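Local structure of Ral guanine nucleotide dissociation stimulator-like 2 (Mus musculus, 4JGW) at residues Thr251-Val256 with Val313-Gln318; Ser263-Thr268 with His323-Ala328; Thr268-Gly271 with Val277-Arg280. The protein probably acts as a guanine nucleotide exchange factor and is a putative Ras or Rap effector, with this chain holding its REM and CDC25-homology domains. All coordinates share one frame; numbering follows the deposited sequence.

Overall arrangement
The chain enters these contacts on helix 244-264, about halfway along, in the CDC25-homology (RasGEF) domain. Its residues Thr251-Val256 supply the first half of contact 1, and Ser263-Thr268, where the helix ends and strand 267-269 starts, the first half of contact 2. Contact 3 then closes the short hairpin of strands 267-269 and 277-279, sharing Thr268 with contact 2. After helix 284-303, Val313-Gln318 closes contact 1 and His323-Ala328 closes contact 2, so these two loops cross, while contact 3 is nested inside that of contact 1. Leu317 CD2 and Val264 CG2 pack loosely, 4.3 Å apart, between contacts 1 and 2. Gly266 O and Arg280 N, probably hydrogen-bonded at 2.9 Å, tie the hairpin to the end of helix 244-264.

Contact 1. Residues Thr251-Val256 with Val313-Gln318; sequences TQFNKV and VVSALQ
Val256 and Val313 adopt nearly the same first torsion (chi1 175° and 176°) but meet through different branches. Val256 uses CG1, the methyl opposite its backbone N. Val313 uses CG2, the methyl beside its own N. The two methyls lie 4.1 Å apart, Val256 CG1 to Val313 CG2, and the side chains slant across each other. Within residues 251-256 and 313-318 the backbones come nearest here, with Val256 CA and Val313 CA 6.9 Å apart. Both valines are buried. Val256 also touches Leu210 of helix 203-219, and Val313 touches Trp294 and Ala298 of helix 284-303.

One turn earlier on the first helix, Phe253 reaches over to Ser315. Its chi1 of 171° swings the ring out beside the carbonyl carbon, so that the far end of the ring approaches the other helix although CB does not point there. Phe253 CZ and Ser315 OG are 4.2 Å apart, and the oxygen comes in obliquely to the ring. This is packing alone. The hydroxyl is hydrogen-bonded to Tyr311 O, one turn back on its own helix. At another part of the rim, Asn254 OD1 lies in the ring plane, 3.3 Å from Phe253 CD2. The polar amide oxygen thus faces the slightly positive edge of the ring. The ring also meets that of Tyr390.

These two segments bury 116 Å² between them, and the packing continues onto Ser308, Ser309 and Ala312. It is plain helix-to-helix packing, joining helix 244-264 to helix 307-318 in the largely helical CDC25-homology domain of Ras-family exchange factors.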
ATOM      1  N   THR A 251       3.347  -0.193  12.927  1.00 33.54           N
ATOM      2  CA  THR A 251       3.251  -0.383  14.374  1.00 33.40           C
ATOM      3  C   THR A 251       3.177  -1.871  14.724  1.00 33.24           C
ATOM      4  O   THR A 251       3.933  -2.345  15.575  1.00 33.41           O
ATOM      5  CB  THR A 251       2.037   0.379  14.974  1.00 33.47           C
ATOM      6  OG1 THR A 251       2.094   1.756  14.586  1.00 33.43           O
ATOM      7  CG2 THR A 251       2.032   0.293  16.500  1.00 33.33           C
ATOM      8  N   GLN A 252       2.281  -2.597  14.054  1.00 32.94           N
ATOM      9  CA  GLN A 252       2.125  -4.039  14.256  1.00 32.68           C
ATOM     10  C   GLN A 252       3.379  -4.808  13.855  1.00 32.61           C
ATOM     11  O   GLN A 252       3.790  -5.730  14.559  1.00 32.62           O
ATOM     12  CB  GLN A 252       0.896  -4.568  13.504  1.00 32.66           C
ATOM     13  CG  GLN A 252       0.649  -6.079  13.623  1.00 32.49           C
ATOM     14  CD  GLN A 252       0.323  -6.542  15.041  1.00 32.02           C
ATOM     15  OE1 GLN A 252      -0.193  -5.782  15.856  1.00 32.39           O
ATOM     16  NE2 GLN A 252       0.614  -7.803  15.327  1.00 31.87           N
ATOM     17  N   PHE A 253       3.985  -4.420  12.731  1.00 32.51           N
ATOM     18  CA  PHE A 253       5.269  -4.978  12.308  1.00 32.37           C
ATOM     19  C   PHE A 253       6.315  -4.841  13.416  1.00 32.54           C
ATOM     20  O   PHE A 253       7.023  -5.802  13.726  1.00 32.45           O
ATOM     21  CB  PHE A 253       5.760  -4.303  11.017  1.00 32.27           C
ATOM     22  CG  PHE A 253       7.169  -4.678  10.629  1.00 31.69           C
ATOM     23  CD1 PHE A 253       7.407  -5.756   9.784  1.00 31.12           C
ATOM     24  CD2 PHE A 253       8.257  -3.944  11.105  1.00 31.14           C
ATOM     25  CE1 PHE A 253       8.704  -6.105   9.419  1.00 31.07           C
ATOM     26  CE2 PHE A 253       9.560  -4.286  10.753  1.00 30.93           C
ATOM     27  CZ  PHE A 253       9.785  -5.370   9.909  1.00 31.08           C
ATOM     28  N   ASN A 254       6.396  -3.646  14.005  1.00 32.65           N
ATOM     29  CA  ASN A 254       7.337  -3.359  15.089  1.00 32.87           C
ATOM     30  C   ASN A 254       7.007  -4.099  16.386  1.00 32.96           C
ATOM     31  O   ASN A 254       7.910  -4.453  17.145  1.00 32.95           O
ATOM     32  CB  ASN A 254       7.426  -1.850  15.351  1.00 32.96           C
ATOM     33  CG  ASN A 254       8.124  -1.088  14.224  1.00 33.32           C
ATOM     34  OD1 ASN A 254       8.907  -1.650  13.453  1.00 33.78           O
ATOM     35  ND2 ASN A 254       7.848   0.208  14.139  1.00 33.39           N
ATOM     36  N   LYS A 255       5.715  -4.321  16.633  1.00 33.13           N
ATOM     37  CA  LYS A 255       5.260  -5.086  17.800  1.00 33.19           C
ATOM     38  C   LYS A 255       5.691  -6.549  17.716  1.00 33.12           C
ATOM     39  O   LYS A 255       6.097  -7.140  18.721  1.00 33.14           O
ATOM     40  CB  LYS A 255       3.738  -5.003  17.959  1.00 33.34           C
ATOM     41  CG  LYS A 255       3.234  -3.708  18.570  1.00 33.80           C
ATOM     42  CD  LYS A 255       1.733  -3.773  18.844  1.00 34.83           C
ATOM     43  CE  LYS A 255       1.164  -2.386  19.126  1.00 34.99           C
ATOM     44  NZ  LYS A 255      -0.312  -2.413  19.347  1.00 35.33           N
ATOM     45  N   VAL A 256       5.598  -7.121  16.516  1.00 32.88           N
ATOM     46  CA  VAL A 256       6.001  -8.507  16.276  1.00 32.59           C
ATOM     47  C   VAL A 256       7.515  -8.653  16.447  1.00 32.60           C
ATOM     48  O   VAL A 256       7.982  -9.554  17.150  1.00 32.53           O
ATOM     49  CB  VAL A 256       5.542  -9.006  14.877  1.00 32.55           C
ATOM     50  CG1 VAL A 256       6.070 -10.409  14.590  1.00 32.23           C
ATOM     51  CG2 VAL A 256       4.023  -8.984  14.774  1.00 32.30           C
ATOM     52  N   VAL A 313      10.193 -11.086  12.161  1.00 31.41           N
ATOM     53  CA  VAL A 313      10.890 -12.057  12.999  1.00 31.78           C
ATOM     54  C   VAL A 313      12.365 -12.173  12.611  1.00 32.02           C
ATOM     55  O   VAL A 313      13.237 -12.147  13.477  1.00 31.99           O
ATOM     56  CB  VAL A 313      10.194 -13.447  12.967  1.00 31.58           C
ATOM     57  CG1 VAL A 313      10.988 -14.472  13.761  1.00 31.75           C
ATOM     58  CG2 VAL A 313       8.776 -13.346  13.519  1.00 31.47           C
ATOM     59  N   VAL A 314      12.637 -12.288  11.311  1.00 32.46           N
ATOM     60  CA  VAL A 314      14.007 -12.456  10.823  1.00 32.91           C
ATOM     61  C   VAL A 314      14.897 -11.234  11.116  1.00 33.15           C
ATOM     62  O   VAL A 314      16.062 -11.396  11.483  1.00 33.12           O
ATOM     63  CB  VAL A 314      14.049 -12.872   9.319  1.00 33.03           C
ATOM     64  CG1 VAL A 314      13.934 -11.666   8.393  1.00 33.28           C
ATOM     65  CG2 VAL A 314      15.316 -13.653   9.010  1.00 33.31           C
ATOM     66  N   SER A 315      14.342 -10.027  10.978  1.00 33.33           N
ATOM     67  CA  SER A 315      15.095  -8.803  11.257  1.00 33.71           C
ATOM     68  C   SER A 315      15.348  -8.640  12.753  1.00 34.02           C
ATOM     69  O   SER A 315      16.394  -8.132  13.161  1.00 34.13           O
ATOM     70  CB  SER A 315      14.390  -7.567  10.690  1.00 33.63           C
ATOM     71  OG  SER A 315      13.155  -7.326  11.343  1.00 33.46           O
ATOM     72  N   ALA A 316      14.381  -9.078  13.558  1.00 34.36           N
ATOM     73  CA  ALA A 316      14.523  -9.104  15.011  1.00 34.60           C
ATOM     74  C   ALA A 316      15.627 -10.066  15.450  1.00 34.79           C
ATOM     75  O   ALA A 316      16.384  -9.765  16.370  1.00 34.84           O
ATOM     76  CB  ALA A 316      13.204  -9.474  15.664  1.00 34.45           C
ATOM     77  N   LEU A 317      15.715 -11.215  14.782  1.00 35.13           N
ATOM     78  CA  LEU A 317      16.727 -12.223  15.095  1.00 35.52           C
ATOM     79  C   LEU A 317      18.119 -11.869  14.559  1.00 35.97           C
ATOM     80  O   LEU A 317      19.125 -12.376  15.060  1.00 36.01           O
ATOM     81  CB  LEU A 317      16.293 -13.604  14.588  1.00 35.44           C
ATOM     82  CG  LEU A 317      15.127 -14.308  15.295  1.00 35.27           C
ATOM     83  CD1 LEU A 317      14.790 -15.611  14.587  1.00 35.15           C
ATOM     84  CD2 LEU A 317      15.429 -14.570  16.764  1.00 34.69           C
ATOM     85  N   GLN A 318      18.163 -11.004  13.545  1.00 36.45           N
ATOM     86  CA  GLN A 318      19.422 -10.513  12.976  1.00 36.99           C
ATOM     87  C   GLN A 318      19.909  -9.259  13.697  1.00 37.25           C
ATOM     88  O   GLN A 318      21.061  -8.844  13.531  1.00 37.29           O
ATOM     89  CB  GLN A 318      19.255 -10.207  11.486  1.00 37.04           C
ATOM     90  CG  GLN A 318      19.211 -11.431  10.583  1.00 37.49           C
ATOM     91  CD  GLN A 318      18.934 -11.072   9.130  1.00 38.08           C
ATOM     92  OE1 GLN A 318      18.051 -10.265   8.835  1.00 38.63           O
ATOM     93  NE2 GLN A 318      19.689 -11.674   8.219  1.00 38.11           N
TER

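Contact 2. Residues Ser263-Thr268 with His323-Ala328; sequences SVLGAT and HRLRAA
Leu325 carries one side of this contact, with Val264 and Leu265 receiving it. Its CB points toward residues 263-268 but is still too far away to touch them. With chi1 at -50°, CG stands anti to the carbonyl carbon and carries the chain on toward Val264 and Leu265. The chain forks there, and CD1 extends farthest. Leu325 CD1 lies 3.7 Å from Val264 CG1 and also meets the next residue, 4.0 Å from Leu265 CD2. The other branch is looser, Leu325 CD2 being 4.3 Å from the same methyl, Leu265 CD2. The two leucines cross at about a right angle, whereas Val264 meets Leu325 at a slant.

All three side chains are buried, and the touching atoms are all methyls. Ile322 packs on both Val264 and Leu265, and helix 459-469 closes in with Val465 against Leu265 and Val469 against Leu325.

The backbone presents Leu325 at a sharp bend. It is the centre of an inverse gamma turn, in which Arg326 N is 2.7 Å from Arg324 O, and it is the N-cap residue of helix 326-330. At the start of that helix, the carboxylate of Glu470 takes hydrogen bonds from Ala327 N and Ala328 N. Beside the turn, Arg326 NH2 sits 3.2 Å above the His323 ring plane, shifted toward the rim. The same nitrogen makes a weak bond to the carbonyl oxygen of His323.

The contact thus packs the C-terminal end of helix 244-264 against the turn before helix 326-330 in the CDC25-homology domain. After Val264 and Leu265 comes Gly266, with a phi of 60°. It is the C-prime residue where Ala267 N reaches Ser262 O and Gly266 N weakly bonds Ser263 O: a Schellman motif ending helix 244-264.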
ATOM      1  N   SER A 263      11.137 -11.726  24.016  1.00 34.98           N
ATOM      2  CA  SER A 263      11.006 -13.106  24.495  1.00 35.22           C
ATOM      3  C   SER A 263      12.334 -13.856  24.510  1.00 35.33           C
ATOM      4  O   SER A 263      12.614 -14.603  25.450  1.00 35.24           O
ATOM      5  CB  SER A 263       9.964 -13.880  23.682  1.00 35.18           C
ATOM      6  OG  SER A 263      10.479 -14.297  22.436  1.00 35.53           O
ATOM      7  N   VAL A 264      13.139 -13.654  23.467  1.00 35.53           N
ATOM      8  CA  VAL A 264      14.477 -14.243  23.389  1.00 35.83           C
ATOM      9  C   VAL A 264      15.345 -13.752  24.552  1.00 36.19           C
ATOM     10  O   VAL A 264      16.093 -14.530  25.147  1.00 36.07           O
ATOM     11  CB  VAL A 264      15.152 -13.965  22.015  1.00 35.73           C
ATOM     12  CG1 VAL A 264      16.647 -14.251  22.062  1.00 35.67           C
ATOM     13  CG2 VAL A 264      14.493 -14.796  20.922  1.00 35.55           C
ATOM     14  N   LEU A 265      15.221 -12.469  24.885  1.00 36.67           N
ATOM     15  CA  LEU A 265      15.939 -11.899  26.023  1.00 37.32           C
ATOM     16  C   LEU A 265      15.248 -12.203  27.354  1.00 37.80           C
ATOM     17  O   LEU A 265      15.806 -11.936  28.421  1.00 37.71           O
ATOM     18  CB  LEU A 265      16.132 -10.388  25.846  1.00 37.21           C
ATOM     19  CG  LEU A 265      17.073  -9.930  24.726  1.00 37.22           C
ATOM     20  CD1 LEU A 265      16.982  -8.425  24.541  1.00 37.30           C
ATOM     21  CD2 LEU A 265      18.517 -10.355  24.983  1.00 37.19           C
ATOM     22  N   GLY A 266      14.041 -12.765  27.280  1.00 38.46           N
ATOM     23  CA  GLY A 266      13.250 -13.116  28.461  1.00 39.47           C
ATOM     24  C   GLY A 266      12.922 -11.918  29.331  1.00 40.15           C
ATOM     25  O   GLY A 266      12.790 -12.042  30.551  1.00 40.02           O
ATOM     26  N   ALA A 267      12.786 -10.759  28.692  1.00 41.04           N
ATOM     27  CA  ALA A 267      12.615  -9.493  29.393  1.00 42.03           C
ATOM     28  C   ALA A 267      11.242  -8.869  29.162  1.00 42.77           C
ATOM     29  O   ALA A 267      10.623  -9.069  28.116  1.00 42.95           O
ATOM     30  CB  ALA A 267      13.718  -8.522  28.994  1.00 41.93           C
ATOM     31  N   THR A 268      10.780  -8.111  30.151  1.00 43.74           N
ATOM     32  CA  THR A 268       9.507  -7.406  30.069  1.00 44.72           C
ATOM     33  C   THR A 268       9.727  -5.922  30.353  1.00 45.37           C
ATOM     34  O   THR A 268      10.262  -5.552  31.403  1.00 45.47           O
ATOM     35  CB  THR A 268       8.474  -7.998  31.051  1.00 44.67           C
ATOM     36  OG1 THR A 268       8.334  -9.403  30.807  1.00 44.83           O
ATOM     37  CG2 THR A 268       7.119  -7.323  30.891  1.00 44.79           C
ATOM     38  N   HIS A 323      21.740 -10.990  17.727  1.00 39.36           N
ATOM     39  CA  HIS A 323      22.904 -11.539  17.028  1.00 39.68           C
ATOM     40  C   HIS A 323      24.055 -11.802  18.005  1.00 39.88           C
ATOM     41  O   HIS A 323      24.762 -12.803  17.878  1.00 39.99           O
ATOM     42  CB  HIS A 323      23.351 -10.584  15.912  1.00 39.71           C
ATOM     43  CG  HIS A 323      24.422 -11.141  15.025  1.00 39.82           C
ATOM     44  ND1 HIS A 323      24.161 -12.057  14.028  1.00 40.05           N
ATOM     45  CD2 HIS A 323      25.754 -10.903  14.978  1.00 39.88           C
ATOM     46  CE1 HIS A 323      25.287 -12.365  13.410  1.00 40.30           C
ATOM     47  NE2 HIS A 323      26.269 -11.679  13.968  1.00 40.09           N
ATOM     48  N   ARG A 324      24.214 -10.899  18.976  1.00 40.06           N
ATOM     49  CA  ARG A 324      25.234 -10.985  20.034  1.00 40.32           C
ATOM     50  C   ARG A 324      25.260 -12.301  20.809  1.00 40.37           C
ATOM     51  O   ARG A 324      26.315 -12.721  21.291  1.00 40.36           O
ATOM     52  CB  ARG A 324      25.013  -9.870  21.057  1.00 40.27           C
ATOM     53  CG  ARG A 324      25.729  -8.570  20.772  1.00 40.75           C
ATOM     54  CD  ARG A 324      25.818  -7.724  22.036  1.00 40.77           C
ATOM     55  NE  ARG A 324      26.919  -8.153  22.900  1.00 41.25           N
ATOM     56  CZ  ARG A 324      26.792  -8.925  23.978  1.00 41.32           C
ATOM     57  NH1 ARG A 324      25.601  -9.374  24.360  1.00 41.24           N
ATOM     58  NH2 ARG A 324      27.868  -9.247  24.683  1.00 41.60           N
ATOM     59  N   LEU A 325      24.094 -12.927  20.947  1.00 40.45           N
ATOM     60  CA  LEU A 325      23.914 -14.053  21.862  1.00 40.51           C
ATOM     61  C   LEU A 325      24.507 -15.356  21.323  1.00 40.54           C
ATOM     62  O   LEU A 325      23.781 -16.289  20.978  1.00 40.54           O
ATOM     63  CB  LEU A 325      22.429 -14.216  22.215  1.00 40.47           C
ATOM     64  CG  LEU A 325      21.688 -12.953  22.677  1.00 40.59           C
ATOM     65  CD1 LEU A 325      20.183 -13.163  22.633  1.00 40.40           C
ATOM     66  CD2 LEU A 325      22.135 -12.497  24.067  1.00 40.37           C
ATOM     67  N   ARG A 326      25.837 -15.405  21.281  1.00 40.62           N
ATOM     68  CA  ARG A 326      26.574 -16.519  20.673  1.00 40.74           C
ATOM     69  C   ARG A 326      26.474 -17.836  21.432  1.00 40.56           C
ATOM     70  O   ARG A 326      26.601 -18.907  20.834  1.00 40.60           O
ATOM     71  CB  ARG A 326      28.045 -16.140  20.444  1.00 40.86           C
ATOM     72  CG  ARG A 326      28.263 -15.224  19.241  1.00 41.65           C
ATOM     73  CD  ARG A 326      27.939 -15.950  17.939  1.00 42.93           C
ATOM     74  NE  ARG A 326      27.061 -15.160  17.081  1.00 44.14           N
ATOM     75  CZ  ARG A 326      26.238 -15.670  16.169  1.00 44.72           C
ATOM     76  NH1 ARG A 326      26.165 -16.982  15.982  1.00 45.38           N
ATOM     77  NH2 ARG A 326      25.478 -14.863  15.443  1.00 44.99           N
ATOM     78  N   ALA A 327      26.251 -17.758  22.742  1.00 40.40           N
ATOM     79  CA  ALA A 327      26.050 -18.956  23.553  1.00 40.32           C
ATOM     80  C   ALA A 327      24.697 -19.581  23.223  1.00 40.24           C
ATOM     81  O   ALA A 327      24.598 -20.793  23.020  1.00 40.18           O
ATOM     82  CB  ALA A 327      26.152 -18.630  25.038  1.00 40.31           C
ATOM     83  N   ALA A 328      23.668 -18.738  23.155  1.00 40.19           N
ATOM     84  CA  ALA A 328      22.320 -19.167  22.788  1.00 40.24           C
ATOM     85  C   ALA A 328      22.275 -19.717  21.361  1.00 40.30           C
ATOM     86  O   ALA A 328      21.733 -20.798  21.131  1.00 40.23           O
ATOM     87  CB  ALA A 328      21.335 -18.023  22.954  1.00 40.09           C
TER

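Contact 3. Residues Thr268-Gly271 with Val277-Arg280; sequences TSIG and VTVR
Thr268 and Thr278 form an antiparallel hydrogen-bonded pair, with Thr268 N 2.8 Å from Thr278 O and Thr278 N 3.0 Å from Thr268 O. Both bonds are fairly straight, at 160° and 173° at the hydrogen. The second donor stands somewhat off the plane of the carbonyl.

Two further groups come close to Thr268 O. Thr278 OG1 gives Thr268 O a weak hydrogen bond at 3.4 Å. The chi1 of 55° makes this possible, because it sets the hydroxyl between the backbone N and the carbonyl carbon, on the side of the neighbouring strand. Val277 CA adds a C-H...O contact, 3.5 Å from Thr268 O.

The two threonine side chains share one face of the hairpin, and Thr268 CB lies 3.5 Å from Thr278 OG1. The Ile270 side chain crosses that of Thr278 at about a right angle, with Ile270 CD1 4.1 Å from Thr278 CG2. Arg280 approaches from the other end with its chain extended. Arg280 NH1 is 3.9 Å from Thr268 OG1, too far for a bond; the guanidinium makes its salt bridge with Asp194.

On the other face, Val277 CG1 rests 4.1 Å from Ser269 CA. Helix 459-469 packs there against Val277 and Val279, and its Gln461 bonds the hydroxyl of Ser269.

Between these two segments one pair of good backbone bonds is made, and Gly266 with Arg280 continues the pairing. Thr268 O is satisfied mainly by Thr278 N, with the hydroxyl and C-H...O contacts as minor additions, while the charge of Arg280 is met by Asp194 rather than by the hairpin itself.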
ATOM      1  N   THR A 268      10.780  -8.111  30.151  1.00 43.74           N
ATOM      2  CA  THR A 268       9.507  -7.406  30.069  1.00 44.72           C
ATOM      3  C   THR A 268       9.727  -5.922  30.353  1.00 45.37           C
ATOM      4  O   THR A 268      10.262  -5.552  31.403  1.00 45.47           O
ATOM      5  CB  THR A 268       8.474  -7.998  31.051  1.00 44.67           C
ATOM      6  OG1 THR A 268       8.334  -9.403  30.807  1.00 44.83           O
ATOM      7  CG2 THR A 268       7.119  -7.323  30.891  1.00 44.79           C
ATOM      8  N   SER A 269       9.326  -5.082  29.401  1.00 46.20           N
ATOM      9  CA  SER A 269       9.447  -3.633  29.539  1.00 47.04           C
ATOM     10  C   SER A 269       8.354  -3.106  30.462  1.00 47.53           C
ATOM     11  O   SER A 269       7.178  -3.079  30.093  1.00 47.67           O
ATOM     12  CB  SER A 269       9.373  -2.954  28.167  1.00 47.06           C
ATOM     13  OG  SER A 269       9.677  -1.572  28.253  1.00 47.31           O
ATOM     14  N   ILE A 270       8.749  -2.707  31.670  1.00 48.18           N
ATOM     15  CA  ILE A 270       7.807  -2.216  32.681  1.00 48.75           C
ATOM     16  C   ILE A 270       7.735  -0.687  32.720  1.00 49.13           C
ATOM     17  O   ILE A 270       6.734  -0.116  33.158  1.00 49.20           O
ATOM     18  CB  ILE A 270       8.119  -2.775  34.099  1.00 48.82           C
ATOM     19  CG1 ILE A 270       9.562  -2.456  34.516  1.00 49.03           C
ATOM     20  CG2 ILE A 270       7.837  -4.279  34.158  1.00 48.80           C
ATOM     21  CD1 ILE A 270       9.783  -2.412  36.023  1.00 49.19           C
ATOM     22  N   GLY A 271       8.804  -0.039  32.264  1.00 49.56           N
ATOM     23  CA  GLY A 271       8.870   1.418  32.203  1.00 50.10           C
ATOM     24  C   GLY A 271       9.179   1.901  30.802  1.00 50.46           C
ATOM     25  O   GLY A 271       8.943   1.186  29.826  1.00 50.61           O
ATOM     26  N   VAL A 277      13.452  -2.480  33.223  1.00 49.31           N
ATOM     27  CA  VAL A 277      13.063  -3.786  32.679  1.00 48.82           C
ATOM     28  C   VAL A 277      13.147  -4.869  33.750  1.00 48.43           C
ATOM     29  O   VAL A 277      13.922  -4.752  34.702  1.00 48.46           O
ATOM     30  CB  VAL A 277      13.944  -4.217  31.465  1.00 48.89           C
ATOM     31  CG1 VAL A 277      13.502  -3.517  30.190  1.00 48.81           C
ATOM     32  CG2 VAL A 277      15.431  -3.977  31.738  1.00 48.85           C
ATOM     33  N   THR A 278      12.341  -5.915  33.589  1.00 47.93           N
ATOM     34  CA  THR A 278      12.445  -7.114  34.419  1.00 47.37           C
ATOM     35  C   THR A 278      12.887  -8.284  33.547  1.00 46.89           C
ATOM     36  O   THR A 278      12.370  -8.475  32.444  1.00 46.89           O
ATOM     37  CB  THR A 278      11.116  -7.456  35.121  1.00 47.41           C
ATOM     38  OG1 THR A 278      10.073  -7.569  34.145  1.00 47.82           O
ATOM     39  CG2 THR A 278      10.747  -6.374  36.132  1.00 47.56           C
ATOM     40  N   VAL A 279      13.849  -9.058  34.046  1.00 46.24           N
ATOM     41  CA  VAL A 279      14.460 -10.143  33.279  1.00 45.50           C
ATOM     42  C   VAL A 279      14.286 -11.483  33.995  1.00 45.10           C
ATOM     43  O   VAL A 279      14.467 -11.576  35.211  1.00 45.02           O
ATOM     44  CB  VAL A 279      15.972  -9.875  33.013  1.00 45.56           C
ATOM     45  CG1 VAL A 279      16.581 -10.963  32.131  1.00 45.37           C
ATOM     46  CG2 VAL A 279      16.181  -8.502  32.375  1.00 45.30           C
ATOM     47  N   ARG A 280      13.925 -12.511  33.227  1.00 44.54           N
ATOM     48  CA  ARG A 280      13.804 -13.876  33.734  1.00 44.03           C
ATOM     49  C   ARG A 280      15.069 -14.687  33.437  1.00 43.42           C
ATOM     50  O   ARG A 280      15.736 -14.434  32.433  1.00 43.44           O
ATOM     51  CB  ARG A 280      12.578 -14.563  33.130  1.00 44.16           C
ATOM     52  CG  ARG A 280      11.258 -14.087  33.709  1.00 44.92           C
ATOM     53  CD  ARG A 280      10.104 -14.939  33.214  1.00 46.13           C
ATOM     54  NE  ARG A 280       8.842 -14.576  33.855  1.00 46.89           N
ATOM     55  CZ  ARG A 280       7.983 -13.679  33.378  1.00 47.40           C
ATOM     56  NH1 ARG A 280       8.239 -13.034  32.246  1.00 47.62           N
ATOM     57  NH2 ARG A 280       6.862 -13.423  34.041  1.00 47.63           N
TER